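Tll1590 protein (Thermosynechococcus elongatus, PDB 6LDQ) belongs to the glycosyltransferases of the GT-B clan, and its chain carries a glycosyl transferase 4-like domain built round a mostly parallel sheet flanked by helices. Local coordinates at residues Y32-Q35 with L36-L40; K53-P56 with N57-D60; Q122-Q126 with F127-W131; V172-P175 with Q176-A179. All coordinates share one frame; numbering follows the deposited sequence.

Interaction 1: Y32-Q35 with L36-L40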
loop_
_atom_site.group_PDB
_atom_site.type_symbol
_atom_site.label_atom_id
_atom_site.label_comp_id
_atom_site.label_asym_id
_atom_site.label_seq_id
_atom_site.Cartn_x
_atom_site.Cartn_y
_atom_site.Cartn_z
ATOM N N TYR A 32 8.651 -5.830 -0.889
ATOM C CA TYR A 32 7.868 -5.794 0.343
ATOM C C TYR A 32 6.443 -6.259 0.099
ATOM O O TYR A 32 5.905 -7.076 0.858
ATOM C CB TYR A 32 7.866 -4.378 0.928
ATOM C CG TYR A 32 7.054 -4.242 2.207
ATOM C CD1 TYR A 32 7.629 -4.495 3.443
ATOM C CD2 TYR A 32 5.714 -3.865 2.172
ATOM C CE1 TYR A 32 6.892 -4.373 4.621
ATOM C CE2 TYR A 32 4.965 -3.751 3.332
ATOM C CZ TYR A 32 5.562 -4.001 4.556
ATOM O OH TYR A 32 4.814 -3.886 5.712
ATOM N N VAL A 33 5.818 -5.749 -0.961
ATOM C CA VAL A 33 4.407 -6.011 -1.197
ATOM C C VAL A 33 4.203 -7.410 -1.766
ATOM O O VAL A 33 3.327 -8.157 -1.308
ATOM C CB VAL A 33 3.824 -4.922 -2.115
ATOM C CG1 VAL A 33 2.587 -5.419 -2.810
ATOM C CG2 VAL A 33 3.511 -3.693 -1.281
ATOM N N ARG A 34 5.023 -7.792 -2.750
ATOM C CA ARG A 34 4.904 -9.120 -3.347
ATOM C C ARG A 34 4.955 -10.213 -2.285
ATOM O O ARG A 34 4.133 -11.137 -2.284
ATOM C CB ARG A 34 6.008 -9.338 -4.380
ATOM C CG ARG A 34 5.659 -10.399 -5.414
ATOM C CD ARG A 34 6.554 -11.616 -5.297
ATOM N NE ARG A 34 5.987 -12.784 -5.977
ATOM C CZ ARG A 34 6.650 -13.918 -6.177
ATOM N NH1 ARG A 34 7.900 -14.036 -5.744
ATOM N NH2 ARG A 34 6.071 -14.934 -6.803
ATOM N N GLN A 35 5.914 -10.123 -1.367
ATOM C CA GLN A 35 6.036 -11.181 -0.375
ATOM C C GLN A 35 4.915 -11.099 0.648
ATOM O O GLN A 35 4.350 -12.126 1.034
ATOM C CB GLN A 35 7.407 -11.121 0.286
ATOM C CG GLN A 35 8.534 -11.488 -0.677
ATOM C CD GLN A 35 9.788 -11.924 0.043
ATOM O OE1 GLN A 35 9.919 -13.085 0.434
ATOM N NE2 GLN A 35 10.719 -10.991 0.232
ATOM N N LEU A 36 4.563 -9.886 1.078
ATOM C CA LEU A 36 3.478 -9.724 2.043
ATOM C C LEU A 36 2.176 -10.335 1.527
ATOM O O LEU A 36 1.572 -11.186 2.191
ATOM C CB LEU A 36 3.294 -8.244 2.379
ATOM C CG LEU A 36 2.172 -7.892 3.356
ATOM C CD1 LEU A 36 2.484 -8.412 4.785
ATOM C CD2 LEU A 36 1.911 -6.408 3.367
ATOM N N GLY A 37 1.743 -9.938 0.325
ATOM C CA GLY A 37 0.446 -10.383 -0.171
ATOM C C GLY A 37 0.340 -11.892 -0.322
ATOM O O GLY A 37 -0.717 -12.478 -0.067
ATOM N N GLU A 38 1.433 -12.542 -0.733
ATOM C CA GLU A 38 1.438 -13.999 -0.850
ATOM C C GLU A 38 1.331 -14.670 0.516
ATOM O O GLU A 38 0.584 -15.645 0.681
ATOM C CB GLU A 38 2.703 -14.462 -1.570
ATOM C CG GLU A 38 2.590 -14.417 -3.100
ATOM C CD GLU A 38 3.912 -14.117 -3.781
ATOM O OE1 GLU A 38 4.964 -14.313 -3.135
ATOM O OE2 GLU A 38 3.898 -13.696 -4.968
ATOM N N ALA A 39 2.069 -14.175 1.512
ATOM C CA ALA A 39 1.908 -14.727 2.854
ATOM C C ALA A 39 0.521 -14.410 3.401
ATOM O O ALA A 39 -0.117 -15.264 4.028
ATOM C CB ALA A 39 3.007 -14.197 3.781
ATOM N N LEU A 40 0.012 -13.205 3.132
ATOM C CA LEU A 40 -1.344 -12.869 3.567
ATOM C C LEU A 40 -2.363 -13.850 2.996
ATOM O O LEU A 40 -3.234 -14.351 3.718
ATOM C CB LEU A 40 -1.694 -11.444 3.148
ATOM C CG LEU A 40 -1.130 -10.314 4.013
ATOM C CD1 LEU A 40 -1.277 -8.990 3.289
ATOM C CD2 LEU A 40 -1.843 -10.286 5.354
#
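Y32 lies alongside L36, one helical turn further on, both side chains pointing the same way, and its ring carbon CE2 comes 4.0 Å from the methyl CD2 of L36. The backbone O of Y32 also takes the L36 N-H at 3.1 Å. The phenol OH is hydrogen-bonded to T134, and the ring meets H136 edge-to-face. V33 turns its side chain to L10 and N112 and contributes only its carbonyl, which accepts G37 N at 2.9 Å. R34 carries the charged part. A first torsion of -157° and a bend at chi2 send its chain out beside E38, and NE forms a salt bridge with E38 OE2 at 2.5 Å. The guanidinium and carboxylate planes stand 89° apart, and E38 OE1 lies above one guanidinium face, offset toward its rim, so the two groups do not pair edge to edge. Q35 closes the turn through its carbonyl, which A39 N meets at 3.1 Å. The helix is thus two-sided: its apolar flank packs on the sheet and on helix 200-216, while an i to i+4 ion pair on the outer flank, beside H64, probably steadies the first turns.

Interaction 2: K53-P56 with N57-D60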
loop_
_atom_site.group_PDB
_atom_site.type_symbol
_atom_site.label_atom_id
_atom_site.label_comp_id
_atom_site.label_asym_id
_atom_site.label_seq_id
_atom_site.Cartn_x
_atom_site.Cartn_y
_atom_site.Cartn_z
ATOM N N LYS A 53 3.466 -0.966 -14.690
ATOM C CA LYS A 53 4.182 -1.619 -15.774
ATOM C C LYS A 53 5.467 -0.868 -16.078
ATOM O O LYS A 53 5.497 0.364 -16.060
ATOM C CB LYS A 53 3.331 -1.653 -17.032
ATOM C CG LYS A 53 2.353 -2.761 -17.099
ATOM C CD LYS A 53 1.782 -2.825 -18.495
ATOM C CE LYS A 53 0.897 -4.045 -18.663
ATOM N NZ LYS A 53 0.099 -3.952 -19.924
ATOM N N THR A 54 6.527 -1.618 -16.363
ATOM C CA THR A 54 7.813 -1.029 -16.708
ATOM C C THR A 54 8.329 -1.532 -18.052
ATOM O O THR A 54 9.480 -1.257 -18.410
ATOM C CB THR A 54 8.836 -1.297 -15.596
ATOM O OG1 THR A 54 9.071 -2.703 -15.471
ATOM C CG2 THR A 54 8.329 -0.765 -14.251
ATOM N N ASP A 55 7.498 -2.258 -18.812
ATOM C CA ASP A 55 7.845 -2.703 -20.158
ATOM C C ASP A 55 6.561 -2.962 -20.929
ATOM O O ASP A 55 5.610 -3.509 -20.350
ATOM C CB ASP A 55 8.706 -3.972 -20.120
ATOM C CG ASP A 55 9.227 -4.362 -21.488
ATOM O OD1 ASP A 55 8.418 -4.800 -22.336
ATOM O OD2 ASP A 55 10.447 -4.225 -21.722
ATOM N N PRO A 56 6.483 -2.583 -22.211
ATOM C CA PRO A 56 5.252 -2.854 -22.980
ATOM C C PRO A 56 4.959 -4.336 -23.176
ATOM O O PRO A 56 3.830 -4.688 -23.545
ATOM C CB PRO A 56 5.502 -2.148 -24.323
ATOM C CG PRO A 56 6.967 -1.888 -24.383
ATOM C CD PRO A 56 7.453 -1.771 -22.971
ATOM N N ASN A 57 5.928 -5.214 -22.945
ATOM C CA ASN A 57 5.694 -6.651 -22.976
ATOM C C ASN A 57 5.370 -7.226 -21.601
ATOM O O ASN A 57 5.262 -8.448 -21.467
ATOM C CB ASN A 57 6.909 -7.365 -23.577
ATOM C CG ASN A 57 7.254 -6.854 -24.963
ATOM O OD1 ASN A 57 8.372 -6.393 -25.212
ATOM N ND2 ASN A 57 6.286 -6.919 -25.871
ATOM N N ASP A 58 5.214 -6.378 -20.583
ATOM C CA ASP A 58 4.836 -6.860 -19.259
ATOM C C ASP A 58 3.460 -7.523 -19.309
ATOM O O ASP A 58 2.548 -7.017 -19.974
ATOM C CB ASP A 58 4.784 -5.711 -18.253
ATOM C CG ASP A 58 6.127 -5.403 -17.633
ATOM O OD1 ASP A 58 7.116 -6.093 -17.954
ATOM O OD2 ASP A 58 6.179 -4.457 -16.820
ATOM N N PRO A 59 3.262 -8.622 -18.594
ATOM C CA PRO A 59 1.905 -9.157 -18.432
ATOM C C PRO A 59 1.071 -8.264 -17.522
ATOM O O PRO A 59 1.586 -7.605 -16.612
ATOM C CB PRO A 59 2.149 -10.525 -17.796
ATOM C CG PRO A 59 3.426 -10.303 -17.016
ATOM C CD PRO A 59 4.264 -9.457 -17.919
ATOM N N ASP A 60 -0.240 -8.252 -17.778
ATOM C CA ASP A 60 -1.160 -7.416 -17.012
ATOM C C ASP A 60 -1.447 -8.011 -15.632
ATOM O O ASP A 60 -1.443 -7.306 -14.615
ATOM C CB ASP A 60 -2.457 -7.237 -17.812
ATOM C CG ASP A 60 -2.221 -6.543 -19.154
ATOM O OD1 ASP A 60 -1.876 -5.339 -19.141
ATOM O OD2 ASP A 60 -2.368 -7.197 -20.212
#
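K53 stretches its extended side chain past D58 in the opposite direction, CG of K53 passing 4.0 Å from CB of D58, and carries its ammonium on to D60. There NZ forms a salt bridge with D60 OD1 at 2.5 Å, coming from above the carboxylate plane. D58 points the other way, back into the turn. Its OD2 accepts T54 N at 2.9 Å on the anti side, the donor tilted well out of the carboxylate plane, and is also in a salt bridge with R72, so one oxygen serves T54 N and R72, with D55 N as a weak third. The loop is folded as a type I beta turn from D55 to D58, closed by the bond from D58 N to D55 O at 2.9 Å. Nested in it is an Asx turn: a trans chi1 (-173°) lays the D55 carboxylate over the corner, and its OD1 uses the anti lone pair to take N57 N at 2.6 Å. Two side-chain carboxylates therefore tie down the N-H groups of T54 and N57, and weakly that of D55. The loop leads from strand 47-52 to strand 61-63, which flank strand 68-73 in the sheet; backbone bonds from K53 to L73 and from D60 to R72 hold its two ends to that middle strand.

Interaction 3: Q122-Q126 with F127-W131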
loop_
_atom_site.group_PDB
_atom_site.type_symbol
_atom_site.label_atom_id
_atom_site.label_comp_id
_atom_site.label_asym_id
_atom_site.label_seq_id
_atom_site.Cartn_x
_atom_site.Cartn_y
_atom_site.Cartn_z
ATOM N N GLN A 122 -5.419 10.115 -2.314
ATOM C CA GLN A 122 -6.408 10.530 -3.309
ATOM C C GLN A 122 -7.640 9.623 -3.272
ATOM O O GLN A 122 -8.787 10.094 -3.353
ATOM C CB GLN A 122 -5.780 10.517 -4.705
ATOM C CG GLN A 122 -4.886 11.711 -4.974
ATOM C CD GLN A 122 -5.707 12.955 -5.154
ATOM O OE1 GLN A 122 -6.718 12.930 -5.855
ATOM N NE2 GLN A 122 -5.299 14.042 -4.516
ATOM N N LEU A 123 -7.421 8.320 -3.141
ATOM C CA LEU A 123 -8.559 7.403 -3.075
ATOM C C LEU A 123 -9.408 7.650 -1.832
ATOM O O LEU A 123 -10.644 7.713 -1.920
ATOM C CB LEU A 123 -8.058 5.962 -3.139
ATOM C CG LEU A 123 -7.463 5.572 -4.499
ATOM C CD1 LEU A 123 -6.597 4.327 -4.421
ATOM C CD2 LEU A 123 -8.558 5.396 -5.538
ATOM N N ARG A 124 -8.764 7.832 -0.667
ATOM C CA ARG A 124 -9.512 8.023 0.571
ATOM C C ARG A 124 -10.354 9.290 0.534
ATOM O O ARG A 124 -11.369 9.374 1.232
ATOM C CB ARG A 124 -8.560 8.039 1.778
ATOM C CG ARG A 124 -9.230 7.925 3.154
ATOM C CD ARG A 124 -10.061 6.646 3.315
ATOM N NE ARG A 124 -10.855 6.646 4.551
ATOM C CZ ARG A 124 -11.981 7.341 4.727
ATOM N NH1 ARG A 124 -12.465 8.097 3.749
ATOM N NH2 ARG A 124 -12.620 7.297 5.882
ATOM N N GLN A 125 -9.963 10.286 -0.272
ATOM C CA GLN A 125 -10.787 11.487 -0.369
ATOM C C GLN A 125 -12.101 11.227 -1.088
ATOM O O GLN A 125 -13.043 12.014 -0.936
ATOM C CB GLN A 125 -10.042 12.604 -1.095
ATOM C CG GLN A 125 -8.829 13.130 -0.376
ATOM C CD GLN A 125 -8.108 14.198 -1.181
ATOM O OE1 GLN A 125 -8.736 15.091 -1.743
ATOM N NE2 GLN A 125 -6.784 14.097 -1.257
ATOM N N GLN A 126 -12.177 10.159 -1.880
ATOM C CA GLN A 126 -13.354 9.861 -2.686
ATOM C C GLN A 126 -14.162 8.694 -2.146
ATOM O O GLN A 126 -15.388 8.676 -2.300
ATOM C CB GLN A 126 -12.941 9.551 -4.133
ATOM C CG GLN A 126 -14.100 9.244 -5.080
ATOM C CD GLN A 126 -13.666 9.152 -6.544
ATOM O OE1 GLN A 126 -12.495 9.347 -6.881
ATOM N NE2 GLN A 126 -14.618 8.850 -7.420
ATOM N N PHE A 127 -13.507 7.738 -1.499
ATOM C CA PHE A 127 -14.145 6.506 -1.071
ATOM C C PHE A 127 -13.917 6.274 0.415
ATOM O O PHE A 127 -13.048 6.894 1.043
ATOM C CB PHE A 127 -13.612 5.323 -1.874
ATOM C CG PHE A 127 -13.757 5.490 -3.355
ATOM C CD1 PHE A 127 -15.016 5.497 -3.940
ATOM C CD2 PHE A 127 -12.641 5.630 -4.164
ATOM C CE1 PHE A 127 -15.162 5.647 -5.305
ATOM C CE2 PHE A 127 -12.772 5.766 -5.523
ATOM C CZ PHE A 127 -14.043 5.775 -6.103
ATOM N N ASN A 128 -14.731 5.371 0.966
ATOM C CA ASN A 128 -14.658 4.938 2.360
ATOM C C ASN A 128 -14.075 3.532 2.394
ATOM O O ASN A 128 -14.761 2.563 2.064
ATOM C CB ASN A 128 -16.036 4.956 3.026
ATOM C CG ASN A 128 -16.560 6.363 3.246
ATOM O OD1 ASN A 128 -15.785 7.307 3.420
ATOM N ND2 ASN A 128 -17.881 6.515 3.223
ATOM N N PHE A 129 -12.816 3.426 2.801
ATOM C CA PHE A 129 -12.155 2.146 2.979
ATOM C C PHE A 129 -11.201 2.248 4.160
ATOM O O PHE A 129 -10.855 3.344 4.612
ATOM C CB PHE A 129 -11.412 1.705 1.703
ATOM C CG PHE A 129 -10.392 2.701 1.198
ATOM C CD1 PHE A 129 -10.760 3.709 0.328
ATOM C CD2 PHE A 129 -9.061 2.610 1.580
ATOM C CE1 PHE A 129 -9.816 4.644 -0.147
ATOM C CE2 PHE A 129 -8.113 3.521 1.103
ATOM C CZ PHE A 129 -8.499 4.543 0.231
ATOM N N GLN A 130 -10.794 1.088 4.675
ATOM C CA GLN A 130 -9.754 1.041 5.694
ATOM C C GLN A 130 -8.411 1.191 5.001
ATOM O O GLN A 130 -8.057 0.368 4.155
ATOM C CB GLN A 130 -9.814 -0.270 6.476
ATOM C CG GLN A 130 -11.196 -0.619 7.003
ATOM C CD GLN A 130 -11.809 0.504 7.811
ATOM O OE1 GLN A 130 -11.161 1.072 8.688
ATOM N NE2 GLN A 130 -13.061 0.840 7.508
ATOM N N TRP A 131 -7.664 2.239 5.348
ATOM C CA TRP A 131 -6.428 2.576 4.653
ATOM C C TRP A 131 -5.256 2.379 5.606
ATOM O O TRP A 131 -5.152 3.075 6.623
ATOM C CB TRP A 131 -6.478 4.011 4.124
ATOM C CG TRP A 131 -5.224 4.476 3.443
ATOM C CD1 TRP A 131 -4.290 3.702 2.814
ATOM C CD2 TRP A 131 -4.775 5.832 3.311
ATOM N NE1 TRP A 131 -3.280 4.491 2.312
ATOM C CE2 TRP A 131 -3.559 5.803 2.600
ATOM C CE3 TRP A 131 -5.282 7.068 3.727
ATOM C CZ2 TRP A 131 -2.840 6.965 2.295
ATOM C CZ3 TRP A 131 -4.546 8.225 3.433
ATOM C CH2 TRP A 131 -3.348 8.152 2.734
#
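F129 pushes its ring against the backbone of L123 and R124, and the packing is tight round it. R124 CD sits over the middle of one ring face, 4.0 Å from the centroid in a CH-pi contact, while the ring edge is turned to the backbone of L123. CZ of F129 lies 3.7 Å from L123 CB, and its CE1 is 3.4 Å from R124 N. Setting CG between its own N and carbonyl carbon (chi1 56°) brings the phenyl back to the helix. R124 CB also touches W131 CE3, at 3.9 Å, so the arginine's aliphatic part borders both aromatic side chains. F129 N lies over one face of the R124 guanidinium, offset toward its rim, and is buried with no partner in the model. The backbone finishes the turn with L123 O, which accepts both Q126 N and F127 N, the latter at 2.9 Å.

A second close-packed spot lies on the exposed side. Q126 runs along F127 with CG over the ring centre, 3.6 Å from the centroid, and its amide stacks almost parallel on the ring, the planes 16° apart. Looser is the R124 guanidinium, which hangs over the loop near the F127 and N128 oxygens, NH1 being 3.0 Å from F127 O.

This is the turn of a beta-alpha-beta unit in which helix 113-126 returns to strand 130-134. L123 and Q126 also pack on helix 90-104, F127 meets H101, and the indole N of W131 bonds to T111 on strand 108-112.

Interaction 4: V172-P175 with Q176-A179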
loop_
_atom_site.group_PDB
_atom_site.type_symbol
_atom_site.label_atom_id
_atom_site.label_comp_id
_atom_site.label_asym_id
_atom_site.label_seq_id
_atom_site.Cartn_x
_atom_site.Cartn_y
_atom_site.Cartn_z
ATOM N N VAL A 172 5.497 1.222 10.662
ATOM C CA VAL A 172 6.932 1.483 10.620
ATOM C C VAL A 172 7.665 0.161 10.762
ATOM O O VAL A 172 7.175 -0.773 11.411
ATOM C CB VAL A 172 7.351 2.467 11.730
ATOM C CG1 VAL A 172 6.818 3.864 11.422
ATOM C CG2 VAL A 172 6.832 1.984 13.074
ATOM N N THR A 173 8.841 0.067 10.158
ATOM C CA THR A 173 9.549 -1.209 10.135
ATOM C C THR A 173 10.725 -1.266 11.098
ATOM O O THR A 173 11.388 -2.299 11.177
ATOM C CB THR A 173 10.020 -1.549 8.710
ATOM O OG1 THR A 173 11.096 -0.691 8.327
ATOM C CG2 THR A 173 8.881 -1.392 7.714
ATOM N N SER A 174 10.991 -0.196 11.842
ATOM C CA SER A 174 12.031 -0.223 12.861
ATOM C C SER A 174 11.821 0.964 13.780
ATOM O O SER A 174 11.223 1.966 13.367
ATOM C CB SER A 174 13.432 -0.169 12.237
ATOM O OG SER A 174 13.614 1.027 11.503
ATOM N N PRO A 175 12.273 0.885 15.028
ATOM C CA PRO A 175 12.181 2.067 15.893
ATOM C C PRO A 175 12.891 3.271 15.312
ATOM O O PRO A 175 12.413 4.398 15.477
ATOM C CB PRO A 175 12.832 1.583 17.191
ATOM C CG PRO A 175 12.521 0.115 17.194
ATOM C CD PRO A 175 12.756 -0.291 15.774
ATOM N N GLN A 176 14.002 3.056 14.609
ATOM C CA GLN A 176 14.777 4.183 14.103
ATOM C C GLN A 176 13.965 4.989 13.096
ATOM O O GLN A 176 13.982 6.226 13.122
ATOM C CB GLN A 176 16.089 3.674 13.503
ATOM C CG GLN A 176 17.006 4.737 12.930
ATOM C CD GLN A 176 17.161 5.950 13.840
ATOM O OE1 GLN A 176 17.332 5.825 15.058
ATOM N NE2 GLN A 176 17.069 7.137 13.245
ATOM N N GLU A 177 13.205 4.310 12.228
ATOM C CA GLU A 177 12.356 5.038 11.286
ATOM C C GLU A 177 11.150 5.666 11.981
ATOM O O GLU A 177 10.704 6.747 11.580
ATOM C CB GLU A 177 11.940 4.111 10.136
ATOM C CG GLU A 177 13.164 3.465 9.468
ATOM C CD GLU A 177 12.964 3.030 8.012
ATOM O OE1 GLU A 177 11.816 2.803 7.559
ATOM O OE2 GLU A 177 13.995 2.889 7.315
ATOM N N GLU A 178 10.619 5.027 13.033
ATOM C CA GLU A 178 9.624 5.697 13.871
ATOM C C GLU A 178 10.205 6.951 14.510
ATOM O O GLU A 178 9.521 7.975 14.640
ATOM C CB GLU A 178 9.120 4.748 14.967
ATOM C CG GLU A 178 7.626 4.854 15.229
ATOM C CD GLU A 178 7.303 6.033 16.096
ATOM O OE1 GLU A 178 8.225 6.504 16.776
ATOM O OE2 GLU A 178 6.140 6.485 16.114
ATOM N N ALA A 179 11.452 6.873 14.964
ATOM C CA ALA A 179 12.067 8.040 15.579
ATOM C C ALA A 179 12.218 9.153 14.556
ATOM O O ALA A 179 11.936 10.321 14.848
ATOM C CB ALA A 179 13.418 7.661 16.178
HETATM O O HOH W 1 9.688 1.849 8.464
HETATM O O HOH W 2 11.780 0.094 5.956
#
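E177 runs back from the first turn of its helix toward S174 and T173. Its CB is 3.8 Å from S174 OG, and CG comes closer to the same hydroxyl oxygen, at 3.2 Å. Beyond CG the chain is extended and takes the carboxylate toward T173, CD lying 4.2 Å from T173 OG1. At the tip, OE1 reaches T173 through water rather than directly. One water accepts from T173 N and OG1 and donates to E177 OE1 at 2.5 Å; a second donates to both T173 OG1 and E177 OE1. The backbone N of S137 adds a direct bond to OE1.

S174 itself is the N-cap: its OG, set between backbone N and carbonyl carbon (chi1 61°), accepts a weak bond from E177 N at 3.4 Å, and S174 O takes E178 N at 3.1 Å. On the inner side V172 CG2 rests on the E178 chain, 3.7 Å from CG, while the carboxylate of E178 goes on to R182 and T191.

Strand 169-172 thus passes through a short, capped corner into helix 175-185. The E177 carboxylate, near the N terminus of that helix, would probably be favoured by the helix dipole, and its OE1 is held by S137 N and two waters.

Each contact is made by one continuous stretch, and the four follow one another along the chain without nesting or crossing. Interaction 1 lies within helix 32-42, against strand 8-11. Interaction 2 closes the loop between strands 47-52 and 61-63 at one border of the sheet. Interaction 3 closes the turn from helix 113-126 into strand 130-134, about 22 Å from interaction 1 between centres and across the chain's centre from it. Interaction 4 joins strand 169-172 to helix 175-185, about 34 Å from interaction 2 between centres. Interactions 1 and 4 come within about 5 Å at their nearest atoms; H136, just beyond strand 130-134, touches Y32 and T173 of both.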